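Local coordinates for extracellular solute-binding protein, family 5 (PDB 6WM6) that binds EDTA and other aminopolycarboxylates in the periplasm, as the solute-binding component that probably serves an ABC transporter, at residues G48-A53 with V272-P277; G295-M300 with L534-A539; S405-S410 with F454-N459; L409-G414 with L438-N443. One frame throughout, in Å; residues are numbered along the deposited sequence.

Contact 1: residues G48-A53 with V272-P277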
loop_
_atom_site.group_PDB
_atom_site.type_symbol
_atom_site.label_atom_id
_atom_site.label_comp_id
_atom_site.label_asym_id
_atom_site.label_seq_id
_atom_site.Cartn_x
_atom_site.Cartn_y
_atom_site.Cartn_z
ATOM N N GLY A 48 12.897 8.205 27.557
ATOM C CA GLY A 48 12.845 6.793 27.267
ATOM C C GLY A 48 13.109 6.474 25.813
ATOM O O GLY A 48 13.471 7.331 25.010
ATOM N N GLU A 49 12.937 5.201 25.475
ATOM C CA GLU A 49 13.220 4.728 24.124
ATOM C C GLU A 49 12.188 3.696 23.710
ATOM O O GLU A 49 11.639 2.979 24.552
ATOM C CB GLU A 49 14.618 4.098 24.009
ATOM C CG GLU A 49 15.756 4.982 24.509
ATOM C CD GLU A 49 17.124 4.436 24.132
ATOM O OE1 GLU A 49 17.178 3.331 23.556
ATOM O OE2 GLU A 49 18.133 5.121 24.409
ATOM N N VAL A 50 11.922 3.627 22.411
ATOM C CA VAL A 50 11.073 2.607 21.802
ATOM C C VAL A 50 11.832 2.031 20.614
ATOM O O VAL A 50 12.431 2.782 19.827
ATOM C CB VAL A 50 9.720 3.183 21.351
ATOM C CG1 VAL A 50 8.992 2.218 20.392
ATOM C CG2 VAL A 50 8.864 3.529 22.554
ATOM N N THR A 51 11.795 0.706 20.478
ATOM C CA THR A 51 12.385 0.008 19.345
ATOM C C THR A 51 11.300 -0.718 18.567
ATOM O O THR A 51 10.543 -1.509 19.138
ATOM C CB THR A 51 13.461 -0.961 19.804
ATOM O OG1 THR A 51 14.509 -0.234 20.469
ATOM C CG2 THR A 51 14.070 -1.684 18.627
ATOM N N PHE A 52 11.252 -0.461 17.264
ATOM C CA PHE A 52 10.241 -0.982 16.338
ATOM C C PHE A 52 10.952 -1.867 15.325
ATOM O O PHE A 52 11.886 -1.424 14.650
ATOM C CB PHE A 52 9.583 0.235 15.668
ATOM C CG PHE A 52 8.370 -0.043 14.808
ATOM C CD1 PHE A 52 8.452 -0.818 13.669
ATOM C CD2 PHE A 52 7.151 0.538 15.117
ATOM C CE1 PHE A 52 7.316 -1.034 12.874
ATOM C CE2 PHE A 52 6.036 0.330 14.322
ATOM C CZ PHE A 52 6.122 -0.451 13.213
ATOM N N ALA A 53 10.509 -3.108 15.200
ATOM C CA ALA A 53 11.133 -4.040 14.275
ATOM C C ALA A 53 10.668 -3.779 12.852
ATOM O O ALA A 53 9.475 -3.571 12.612
ATOM C CB ALA A 53 10.762 -5.481 14.640
ATOM N N VAL A 272 12.958 -5.857 20.926
ATOM C CA VAL A 272 12.145 -4.821 20.306
ATOM C C VAL A 272 10.908 -4.668 21.171
ATOM O O VAL A 272 10.557 -5.553 21.966
ATOM C CB VAL A 272 11.749 -5.161 18.858
ATOM C CG1 VAL A 272 12.974 -5.409 17.991
ATOM C CG2 VAL A 272 10.802 -6.355 18.814
ATOM N N ASP A 273 10.235 -3.527 21.007
ATOM C CA ASP A 273 9.010 -3.232 21.731
ATOM C C ASP A 273 7.758 -3.217 20.863
ATOM O O ASP A 273 6.648 -3.174 21.419
ATOM C CB ASP A 273 9.136 -1.865 22.410
ATOM C CG ASP A 273 10.398 -1.730 23.218
ATOM O OD1 ASP A 273 10.592 -2.542 24.128
ATOM O OD2 ASP A 273 11.192 -0.824 22.935
ATOM N N VAL A 274 7.911 -3.221 19.543
ATOM C CA VAL A 274 6.803 -3.141 18.597
ATOM C C VAL A 274 7.181 -3.982 17.386
ATOM O O VAL A 274 8.308 -3.879 16.883
ATOM C CB VAL A 274 6.557 -1.712 18.096
ATOM C CG1 VAL A 274 5.288 -1.652 17.225
ATOM C CG2 VAL A 274 6.478 -0.736 19.247
ATOM N N ILE A 275 6.232 -4.769 16.897
ATOM C CA ILE A 275 6.373 -5.482 15.632
ATOM C C ILE A 275 5.104 -5.256 14.818
ATOM O O ILE A 275 4.021 -5.038 15.377
ATOM C CB ILE A 275 6.683 -6.973 15.824
ATOM C CG1 ILE A 275 5.508 -7.725 16.452
ATOM C CG2 ILE A 275 7.940 -7.141 16.689
ATOM C CD1 ILE A 275 5.700 -9.224 16.502
ATOM N N TYR A 276 5.230 -5.352 13.496
ATOM C CA TYR A 276 4.104 -5.138 12.564
ATOM C C TYR A 276 4.224 -6.126 11.409
ATOM O O TYR A 276 4.351 -5.742 10.241
ATOM C CB TYR A 276 4.106 -3.689 12.078
ATOM C CG TYR A 276 2.830 -3.194 11.417
ATOM C CD1 TYR A 276 1.628 -3.222 12.080
ATOM C CD2 TYR A 276 2.855 -2.632 10.146
ATOM C CE1 TYR A 276 0.460 -2.696 11.511
ATOM C CE2 TYR A 276 1.701 -2.135 9.556
ATOM C CZ TYR A 276 0.523 -2.189 10.239
ATOM O OH TYR A 276 -0.615 -1.666 9.666
ATOM N N PRO A 277 4.165 -7.419 11.704
ATOM C CA PRO A 277 4.389 -8.419 10.649
ATOM C C PRO A 277 3.242 -8.460 9.659
ATOM O O PRO A 277 2.083 -8.188 9.988
ATOM C CB PRO A 277 4.479 -9.736 11.427
ATOM C CG PRO A 277 3.652 -9.499 12.655
ATOM C CD PRO A 277 3.944 -8.042 13.020
HETATM O O HOH W 1 11.655 0.428 25.534
HETATM O O HOH W 2 14.032 0.250 23.031
HETATM O O HOH W 3 7.599 -5.504 11.950
#
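D273 holds T51 at two points, its carboxylate on T51 N and its backbone N on T51 O. Along the D273 side chain, CB lies 3.6 Å from T51 O. With CG opposite the carbonyl carbon (chi1 -51°), the carboxylate turns back along strand 49-54. At the tip, OD2 accepts from T51 N at 3.0 Å, on its anti side and somewhat out of the carboxylate plane; it also packs on V50 CA. Two waters donate to this oxygen as well, one bridging to E49 O and the other reaching T51 OG1. The return bond, D273 N to T51 O, measures 2.8 Å, and V274 N adds a weak bond to the same carbonyl. Without the carboxylate, as with an alanine here, T51 N would probably lose its acceptor and the two waters their shared anchor.

Farther on, A53 N gives V274 O an almost straight bond of 2.9 Å within the single bridge between F52 and V274. The apolar side chains close round it: V274 CG1 comes obliquely to the F52 ring, 3.6 Å from CD2, while A53 CB touches V272 CG1 and I275 CG2. Past them a water links A53 O to Y276 N, and the Y276 hydroxyl turns to D545. Strand 49-54, an outer strand of one mixed sheet, is thereby joined to the short strand 274-275 of another. The chemistry implies that a side-chain carboxylate, not a backbone carbonyl, accepts the N-H of T51 beyond the single F52-V274 bridge.

Contact 2: residues G295-M300 with L534-A539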
loop_
_atom_site.group_PDB
_atom_site.type_symbol
_atom_site.label_atom_id
_atom_site.label_comp_id
_atom_site.label_asym_id
_atom_site.label_seq_id
_atom_site.Cartn_x
_atom_site.Cartn_y
_atom_site.Cartn_z
ATOM N N GLY A 295 2.900 -7.757 29.435
ATOM C CA GLY A 295 2.593 -6.404 29.031
ATOM C C GLY A 295 2.477 -6.232 27.538
ATOM O O GLY A 295 2.654 -5.110 27.050
ATOM N N ILE A 296 2.190 -7.298 26.805
ATOM C CA ILE A 296 2.054 -7.258 25.349
ATOM C C ILE A 296 0.582 -7.216 24.987
ATOM O O ILE A 296 -0.230 -7.956 25.562
ATOM C CB ILE A 296 2.751 -8.466 24.703
ATOM C CG1 ILE A 296 4.282 -8.318 24.888
ATOM C CG2 ILE A 296 2.355 -8.608 23.238
ATOM C CD1 ILE A 296 5.075 -9.554 24.579
ATOM N N ASP A 297 0.236 -6.334 24.052
ATOM C CA ASP A 297 -1.118 -6.236 23.515
ATOM C C ASP A 297 -1.006 -6.218 22.002
ATOM O O ASP A 297 0.083 -6.172 21.429
ATOM C CB ASP A 297 -1.840 -4.975 24.017
ATOM C CG ASP A 297 -3.368 -5.143 24.040
ATOM O OD1 ASP A 297 -3.900 -6.172 23.531
ATOM O OD2 ASP A 297 -4.032 -4.231 24.575
ATOM N N PHE A 298 -2.163 -6.260 21.331
ATOM C CA PHE A 298 -2.143 -6.250 19.875
ATOM C C PHE A 298 -3.406 -5.616 19.314
ATOM O O PHE A 298 -4.448 -5.578 19.969
ATOM C CB PHE A 298 -1.913 -7.662 19.296
ATOM C CG PHE A 298 -3.006 -8.642 19.565
ATOM C CD1 PHE A 298 -3.060 -9.332 20.761
ATOM C CD2 PHE A 298 -3.973 -8.893 18.608
ATOM C CE1 PHE A 298 -4.065 -10.250 21.015
ATOM C CE2 PHE A 298 -4.986 -9.811 18.852
ATOM C CZ PHE A 298 -5.028 -10.488 20.056
ATOM N N GLN A 299 -3.271 -5.106 18.101
ATOM C CA GLN A 299 -4.360 -4.522 17.316
ATOM C C GLN A 299 -4.297 -5.163 15.937
ATOM O O GLN A 299 -3.208 -5.354 15.377
ATOM C CB GLN A 299 -4.197 -3.024 17.174
ATOM C CG GLN A 299 -4.251 -2.240 18.477
ATOM C CD GLN A 299 -3.803 -0.815 18.310
ATOM O OE1 GLN A 299 -4.068 -0.175 17.296
ATOM N NE2 GLN A 299 -3.098 -0.274 19.313
ATOM N N MET A 300 -5.459 -5.503 15.366
ATOM C CA MET A 300 -5.555 -6.068 14.042
ATOM C C MET A 300 -6.772 -5.490 13.332
ATOM O O MET A 300 -7.841 -5.384 13.945
ATOM C CB MET A 300 -5.735 -7.582 14.121
ATOM C CG MET A 300 -4.592 -8.299 14.790
ATOM S SD MET A 300 -4.807 -10.080 14.825
ATOM C CE MET A 300 -4.829 -10.466 13.104
ATOM N N LEU A 534 -0.404 -5.345 14.661
ATOM C CA LEU A 534 0.491 -4.492 15.443
ATOM C C LEU A 534 0.546 -5.080 16.839
ATOM O O LEU A 534 -0.460 -5.127 17.535
ATOM C CB LEU A 534 -0.056 -3.071 15.486
ATOM C CG LEU A 534 0.785 -2.028 16.195
ATOM C CD1 LEU A 534 2.095 -1.764 15.482
ATOM C CD2 LEU A 534 -0.042 -0.743 16.340
ATOM N N ILE A 535 1.717 -5.572 17.234
ATOM C CA ILE A 535 1.900 -6.308 18.482
ATOM C C ILE A 535 3.002 -5.587 19.242
ATOM O O ILE A 535 4.086 -5.346 18.683
ATOM C CB ILE A 535 2.268 -7.775 18.214
ATOM C CG1 ILE A 535 1.287 -8.420 17.224
ATOM C CG2 ILE A 535 2.269 -8.575 19.541
ATOM C CD1 ILE A 535 1.687 -9.819 16.753
ATOM N N TYR A 536 2.735 -5.216 20.493
ATOM C CA TYR A 536 3.576 -4.200 21.120
ATOM C C TYR A 536 3.465 -4.228 22.632
ATOM O O TYR A 536 2.528 -4.776 23.198
ATOM C CB TYR A 536 3.197 -2.790 20.609
ATOM C CG TYR A 536 1.749 -2.444 20.907
ATOM C CD1 TYR A 536 0.726 -2.928 20.094
ATOM C CD2 TYR A 536 1.390 -1.664 21.998
ATOM C CE1 TYR A 536 -0.605 -2.653 20.382
ATOM C CE2 TYR A 536 0.076 -1.377 22.284
ATOM C CZ TYR A 536 -0.919 -1.874 21.467
ATOM O OH TYR A 536 -2.249 -1.629 21.724
ATOM N N LYS A 537 4.422 -3.570 23.282
ATOM C CA LYS A 537 4.366 -3.362 24.718
ATOM C C LYS A 537 3.407 -2.219 25.039
ATOM O O LYS A 537 3.575 -1.098 24.540
ATOM C CB LYS A 537 5.780 -3.064 25.219
ATOM C CG LYS A 537 6.705 -4.274 25.147
ATOM C CD LYS A 537 6.313 -5.350 26.161
ATOM C CE LYS A 537 7.147 -6.627 26.038
ATOM N NZ LYS A 537 8.504 -6.461 26.614
ATOM N N GLU A 538 2.421 -2.503 25.896
ATOM C CA GLU A 538 1.329 -1.576 26.162
ATOM C C GLU A 538 1.747 -0.342 26.935
ATOM O O GLU A 538 0.984 0.621 27.005
ATOM C CB GLU A 538 0.193 -2.309 26.874
ATOM C CG GLU A 538 0.527 -2.721 28.281
ATOM C CD GLU A 538 -0.452 -3.744 28.848
ATOM O OE1 GLU A 538 -1.463 -4.036 28.172
ATOM O OE2 GLU A 538 -0.200 -4.254 29.954
ATOM N N ALA A 539 2.975 -0.295 27.459
ATOM C CA ALA A 539 3.491 0.957 27.982
ATOM C C ALA A 539 3.553 2.061 26.944
ATOM O O ALA A 539 3.622 3.237 27.308
ATOM C CB ALA A 539 4.900 0.747 28.556
HETATM O O HOH W 4 4.314 -2.827 28.490
HETATM O O HOH W 5 -2.002 -6.783 27.506
#
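The Q299 side chain crosses that of Y536 obliquely, amide and ring planes 89° apart. Its NE2 gives the phenol oxygen OH a nearly straight bond of 2.9 Å, with the acceptor in the amide plane. The same NE2 also bonds L543 O, and Q299 OE1 takes D545 N, which together fix the rotation of the amide. Y536 has CG between its backbone N and carbonyl carbon (chi1 60°), and this lays the ring obliquely over the neighbouring strand, with CD1 3.6 Å from D297 O and CE1 near F298 CA.

The two strands form an antiparallel ladder, their axes 4.7 Å apart, within the mixed sheet that also holds strand 274-275. D297 and Y536 make one hydrogen-bonded pair, Q299 and L534 the other. I296 and F298 face the opposite way from Q299 and Y536: the side chains of I296 and I535 cross obliquely, CG2 to CG2 at 3.7 Å, and F298 CB meets I535 CG1. Helices 263-268 and 282-290 cover this side. K537, bent at chi2, brings CE to 3.5 Å from I296 CG1. Beyond the ladder, E538 N binds G295 O at 2.9 Å, while a water joins E538 OE1 to I296 O.

Contact 3: residues S405-S410 with F454-N459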
loop_
_atom_site.group_PDB
_atom_site.type_symbol
_atom_site.label_atom_id
_atom_site.label_comp_id
_atom_site.label_asym_id
_atom_site.label_seq_id
_atom_site.Cartn_x
_atom_site.Cartn_y
_atom_site.Cartn_z
ATOM N N SER A 405 -2.670 -27.799 -20.809
ATOM C CA SER A 405 -1.460 -27.957 -20.021
ATOM C C SER A 405 -1.753 -27.828 -18.527
ATOM O O SER A 405 -2.719 -27.188 -18.106
ATOM C CB SER A 405 -0.454 -26.879 -20.405
ATOM O OG SER A 405 -0.059 -27.014 -21.761
ATOM N N THR A 406 -0.871 -28.444 -17.730
ATOM C CA THR A 406 -0.863 -28.184 -16.290
ATOM C C THR A 406 -0.652 -26.691 -16.059
ATOM O O THR A 406 0.224 -26.069 -16.679
ATOM C CB THR A 406 0.232 -28.991 -15.624
ATOM O OG1 THR A 406 -0.048 -30.395 -15.788
ATOM C CG2 THR A 406 0.331 -28.673 -14.154
ATOM N N LEU A 407 -1.476 -26.108 -15.188
ATOM C CA LEU A 407 -1.448 -24.676 -14.947
ATOM C C LEU A 407 -0.377 -24.323 -13.934
ATOM O O LEU A 407 -0.276 -24.954 -12.878
ATOM C CB LEU A 407 -2.802 -24.233 -14.433
ATOM C CG LEU A 407 -3.993 -24.559 -15.340
ATOM C CD1 LEU A 407 -5.277 -24.092 -14.685
ATOM C CD2 LEU A 407 -3.823 -23.920 -16.701
ATOM N N ARG A 408 0.390 -23.285 -14.239
ATOM C CA ARG A 408 1.439 -22.794 -13.350
ATOM C C ARG A 408 0.827 -21.714 -12.467
ATOM O O ARG A 408 0.436 -20.655 -12.961
ATOM C CB ARG A 408 2.586 -22.225 -14.174
ATOM C CG ARG A 408 3.292 -23.290 -15.019
ATOM C CD ARG A 408 3.987 -22.660 -16.232
ATOM N NE ARG A 408 3.061 -21.962 -17.113
ATOM C CZ ARG A 408 3.430 -21.162 -18.115
ATOM N NH1 ARG A 408 4.707 -20.961 -18.358
ATOM N NH2 ARG A 408 2.509 -20.565 -18.869
ATOM N N LEU A 409 0.724 -22.003 -11.166
ATOM C CA LEU A 409 0.149 -21.094 -10.177
ATOM C C LEU A 409 1.272 -20.661 -9.255
ATOM O O LEU A 409 1.770 -21.461 -8.469
ATOM C CB LEU A 409 -0.980 -21.789 -9.430
ATOM C CG LEU A 409 -1.559 -21.107 -8.187
ATOM C CD1 LEU A 409 -1.788 -19.627 -8.388
ATOM C CD2 LEU A 409 -2.858 -21.814 -7.805
ATOM N N SER A 410 1.706 -19.415 -9.399
ATOM C CA SER A 410 2.814 -18.882 -8.623
ATOM C C SER A 410 2.329 -17.901 -7.560
ATOM O O SER A 410 1.237 -17.320 -7.643
ATOM C CB SER A 410 3.865 -18.227 -9.520
ATOM O OG SER A 410 3.353 -17.093 -10.189
ATOM N N PHE A 454 3.836 -17.878 -16.278
ATOM C CA PHE A 454 2.789 -18.184 -15.305
ATOM C C PHE A 454 1.456 -18.292 -16.031
ATOM O O PHE A 454 1.265 -17.749 -17.117
ATOM C CB PHE A 454 2.677 -17.112 -14.192
ATOM C CG PHE A 454 1.946 -15.866 -14.620
ATOM C CD1 PHE A 454 2.544 -14.965 -15.480
ATOM C CD2 PHE A 454 0.670 -15.609 -14.184
ATOM C CE1 PHE A 454 1.897 -13.822 -15.893
ATOM C CE2 PHE A 454 -0.008 -14.464 -14.592
ATOM C CZ PHE A 454 0.604 -13.568 -15.441
ATOM N N ASP A 455 0.507 -18.962 -15.389
ATOM C CA ASP A 455 -0.889 -18.931 -15.806
ATOM C C ASP A 455 -1.796 -18.273 -14.788
ATOM O O ASP A 455 -2.717 -17.534 -15.168
ATOM C CB ASP A 455 -1.357 -20.368 -16.077
ATOM C CG ASP A 455 -0.497 -21.074 -17.093
ATOM O OD1 ASP A 455 -0.379 -20.549 -18.228
ATOM O OD2 ASP A 455 0.138 -22.108 -16.777
ATOM N N LEU A 456 -1.535 -18.517 -13.494
ATOM C CA LEU A 456 -2.291 -17.946 -12.392
ATOM C C LEU A 456 -1.276 -17.437 -11.379
ATOM O O LEU A 456 -0.188 -17.998 -11.233
ATOM C CB LEU A 456 -3.165 -19.015 -11.728
ATOM C CG LEU A 456 -4.169 -19.736 -12.643
ATOM C CD1 LEU A 456 -4.788 -20.928 -11.891
ATOM C CD2 LEU A 456 -5.248 -18.800 -13.100
ATOM N N HIS A 457 -1.617 -16.349 -10.695
ATOM C CA HIS A 457 -0.690 -15.749 -9.725
ATOM C C HIS A 457 -1.466 -15.192 -8.539
ATOM O O HIS A 457 -2.381 -14.388 -8.728
ATOM C CB HIS A 457 0.136 -14.630 -10.374
ATOM C CG HIS A 457 1.154 -14.004 -9.475
ATOM N ND1 HIS A 457 2.320 -14.636 -9.132
ATOM C CD2 HIS A 457 1.167 -12.810 -8.831
ATOM C CE1 HIS A 457 3.030 -13.848 -8.337
ATOM N NE2 HIS A 457 2.359 -12.728 -8.150
ATOM N N LEU A 458 -1.111 -15.631 -7.324
ATOM C CA LEU A 458 -1.711 -15.135 -6.093
ATOM C C LEU A 458 -0.775 -14.132 -5.452
ATOM O O LEU A 458 0.393 -14.423 -5.229
ATOM C CB LEU A 458 -1.932 -16.285 -5.110
ATOM C CG LEU A 458 -3.049 -17.258 -5.362
ATOM C CD1 LEU A 458 -2.854 -18.504 -4.510
ATOM C CD2 LEU A 458 -4.383 -16.617 -5.030
ATOM N N ASN A 459 -1.293 -12.953 -5.156
ATOM C CA ASN A 459 -0.485 -11.888 -4.542
ATOM C C ASN A 459 -1.471 -10.895 -3.923
ATOM O O ASN A 459 -2.649 -11.215 -3.721
ATOM C CB ASN A 459 0.448 -11.280 -5.608
ATOM C CG ASN A 459 1.741 -10.733 -5.051
ATOM O OD1 ASN A 459 1.783 -10.133 -3.974
ATOM N ND2 ASN A 459 2.818 -10.917 -5.809
HETATM O O HOH W 6 0.192 -24.043 -18.712
HETATM O O HOH W 7 1.941 -18.503 -20.419
#
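D455 OD2 is gripped by two groups of R408: the backbone N at 2.8 Å, on the anti lone pair, and NE at 2.9 Å, from above the carboxylate plane. A water that also bonds T406 O donates to it too. R408 NH2 reaches the other oxygen, OD1, at 3.0 Å, completing a side-on, two-nitrogen salt bridge. The bend at chi3 (-60°) folds the guanidinium back over the aspartate; both oxygens lie close to its plane, although the guanidinium and carboxylate planes are 52° apart. Its remaining nitrogen, NH1, bonds G452 O. F454 N sits over the centre of one guanidinium face, and this buried amide has no hydrogen-bonding partner in the model. With both oxygens engaged by the arginine, D455 would probably be stabilised in its charged form.

R408 O takes two donors in turn, D455 N and L456 N, at the start of the parallel pairing that S410 N and L458 N continue. Farther along, S410 OG and H457 ND1 share a hydrogen bond of 2.9 Å at the edge of the imidazole, and N459 ND2 holds the far nitrogen, NE2, so the ring is held at both nitrogens. On the other face, L409 CD1 lies 3.7 Å from L456 CB and also touches L458 CG.

This leucine face lies under helix 416-429, where A422 meets L409 and L458 and where I425 also packs on L458. Strand 407-410 runs between strands 436-439 and 456-462, and the latter is flanked in turn by strand 305-311.

Contact 4: residues L409-G414 with L438-N443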
loop_
_atom_site.group_PDB
_atom_site.type_symbol
_atom_site.label_atom_id
_atom_site.label_comp_id
_atom_site.label_asym_id
_atom_site.label_seq_id
_atom_site.Cartn_x
_atom_site.Cartn_y
_atom_site.Cartn_z
ATOM N N LEU A 409 0.724 -22.003 -11.166
ATOM C CA LEU A 409 0.149 -21.094 -10.177
ATOM C C LEU A 409 1.272 -20.661 -9.255
ATOM O O LEU A 409 1.770 -21.461 -8.469
ATOM C CB LEU A 409 -0.980 -21.789 -9.430
ATOM C CG LEU A 409 -1.559 -21.107 -8.187
ATOM C CD1 LEU A 409 -1.788 -19.627 -8.388
ATOM C CD2 LEU A 409 -2.858 -21.814 -7.805
ATOM N N SER A 410 1.706 -19.415 -9.399
ATOM C CA SER A 410 2.814 -18.882 -8.623
ATOM C C SER A 410 2.329 -17.901 -7.560
ATOM O O SER A 410 1.237 -17.320 -7.643
ATOM C CB SER A 410 3.865 -18.227 -9.520
ATOM O OG SER A 410 3.353 -17.093 -10.189
ATOM N N PHE A 411 3.167 -17.725 -6.540
ATOM C CA PHE A 411 2.863 -16.802 -5.457
ATOM C C PHE A 411 4.154 -16.496 -4.713
ATOM O O PHE A 411 5.038 -17.350 -4.624
ATOM C CB PHE A 411 1.813 -17.390 -4.506
ATOM C CG PHE A 411 2.087 -18.795 -4.066
ATOM C CD1 PHE A 411 1.648 -19.855 -4.843
ATOM C CD2 PHE A 411 2.766 -19.056 -2.894
ATOM C CE1 PHE A 411 1.883 -21.154 -4.453
ATOM C CE2 PHE A 411 3.011 -20.369 -2.497
ATOM C CZ PHE A 411 2.559 -21.412 -3.281
ATOM N N PRO A 412 4.295 -15.285 -4.185
ATOM C CA PRO A 412 5.532 -14.903 -3.501
ATOM C C PRO A 412 5.613 -15.566 -2.139
ATOM O O PRO A 412 4.589 -15.959 -1.560
ATOM C CB PRO A 412 5.384 -13.379 -3.374
ATOM C CG PRO A 412 3.905 -13.156 -3.274
ATOM C CD PRO A 412 3.300 -14.194 -4.208
ATOM N N PRO A 413 6.806 -15.683 -1.575
ATOM C CA PRO A 413 6.932 -16.228 -0.218
ATOM C C PRO A 413 6.559 -15.199 0.841
ATOM O O PRO A 413 6.448 -14.002 0.576
ATOM C CB PRO A 413 8.416 -16.596 -0.125
ATOM C CG PRO A 413 9.094 -15.665 -1.071
ATOM C CD PRO A 413 8.108 -15.384 -2.194
ATOM N N GLY A 414 6.312 -15.709 2.046
ATOM C CA GLY A 414 6.049 -14.882 3.203
ATOM C C GLY A 414 4.595 -14.679 3.563
ATOM O O GLY A 414 4.310 -13.899 4.482
ATOM N N LEU A 438 2.344 -25.749 -8.273
ATOM C CA LEU A 438 2.448 -24.632 -7.342
ATOM C C LEU A 438 3.900 -24.178 -7.285
ATOM O O LEU A 438 4.790 -24.982 -7.006
ATOM C CB LEU A 438 1.954 -25.045 -5.957
ATOM C CG LEU A 438 0.495 -25.517 -5.916
ATOM C CD1 LEU A 438 0.038 -25.752 -4.481
ATOM C CD2 LEU A 438 -0.441 -24.540 -6.615
ATOM N N LEU A 439 4.134 -22.894 -7.574
ATOM C CA LEU A 439 5.474 -22.342 -7.725
ATOM C C LEU A 439 5.665 -21.130 -6.836
ATOM O O LEU A 439 4.789 -20.264 -6.749
ATOM C CB LEU A 439 5.732 -21.962 -9.188
ATOM C CG LEU A 439 5.485 -23.107 -10.166
ATOM C CD1 LEU A 439 5.352 -22.564 -11.582
ATOM C CD2 LEU A 439 6.585 -24.159 -10.108
ATOM N N THR A 440 6.824 -21.040 -6.198
ATOM C CA THR A 440 7.073 -19.932 -5.279
ATOM C C THR A 440 8.573 -19.654 -5.251
ATOM O O THR A 440 9.291 -19.981 -6.201
ATOM C CB THR A 440 6.418 -20.231 -3.919
ATOM O OG1 THR A 440 6.476 -19.068 -3.066
ATOM C CG2 THR A 440 7.106 -21.412 -3.239
ATOM N N GLY A 441 9.023 -19.000 -4.196
ATOM C CA GLY A 441 10.412 -18.588 -4.084
ATOM C C GLY A 441 10.616 -17.142 -4.502
ATOM O O GLY A 441 9.680 -16.441 -4.896
ATOM N N PRO A 442 11.861 -16.668 -4.438
ATOM C CA PRO A 442 12.118 -15.247 -4.719
ATOM C C PRO A 442 11.881 -14.839 -6.160
ATOM O O PRO A 442 11.706 -13.643 -6.422
ATOM C CB PRO A 442 13.597 -15.073 -4.337
ATOM C CG PRO A 442 14.183 -16.434 -4.561
ATOM C CD PRO A 442 13.104 -17.409 -4.143
ATOM N N ASN A 443 11.889 -15.775 -7.105
ATOM C CA ASN A 443 11.597 -15.452 -8.494
ATOM C C ASN A 443 10.101 -15.460 -8.803
ATOM O O ASN A 443 9.718 -15.199 -9.947
ATOM C CB ASN A 443 12.324 -16.423 -9.435
ATOM C CG ASN A 443 13.818 -16.145 -9.521
ATOM O OD1 ASN A 443 14.244 -14.993 -9.588
ATOM N ND2 ASN A 443 14.615 -17.204 -9.518
#
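The backbones of L409 and S410 run parallel to those of L438 and L439, joined by L439 N to L409 O at 2.9 Å and by F411 N to L439 O at 3.0 Å. These are the two strands of a beta-alpha-beta unit in which helix 416-429 makes the crossover from strand 407-410 to strand 436-439. On the helix side, L409 and L438 lie side by side and point the same way, CD2 to CD2 at 3.8 Å, with A422 of the helix against both residues.

Just past the strand, a chi1 of 48°, tucking CG of F411 over its own backbone, swings the ring back over the adjoining chain. L439 O lies above one face of the ring, offset toward its rim, and T440 CB lies over the same face in a CH-pi contact, 4.1 Å from the centroid and 27° off the normal. L438 CB approaches the ring edge at CE1, while A422 and L458 also pack on the phenylalanine. Cutting the ring back to an alanine is likely to open a gap among L438, T440 and A422 and deprive T440 CB of its aromatic surface.

The chains remain close beyond the paired residues, where P413 CD packs 3.3 Å from G441 O. T440 OG1 donates to F411 O at 2.7 Å, approaching 29° out of the carbonyl plane.

How the contacts relate
All four contacts reach one mixed sheet, but they form two groups. Contacts 1 and 2, with centres 10 Å apart, meet where strand 274-275 pairs with strand 524-537. Contacts 3 and 4 are equally close and share L409 and S410, with strand 407-410 between strands 436-439 and 456-462. The centres of contacts 1 and 3 are about 37 Å apart. Along the chain contact 1 closes before contact 2 opens, and contacts 3 and 4 fall between the two halves of contact 2. Strand 524-537 thus brings the late chain back beside strands 274-275 and 296-299, while strand 305-311 links it to strand 456-462, tying the two regions of this solute-binding protein together.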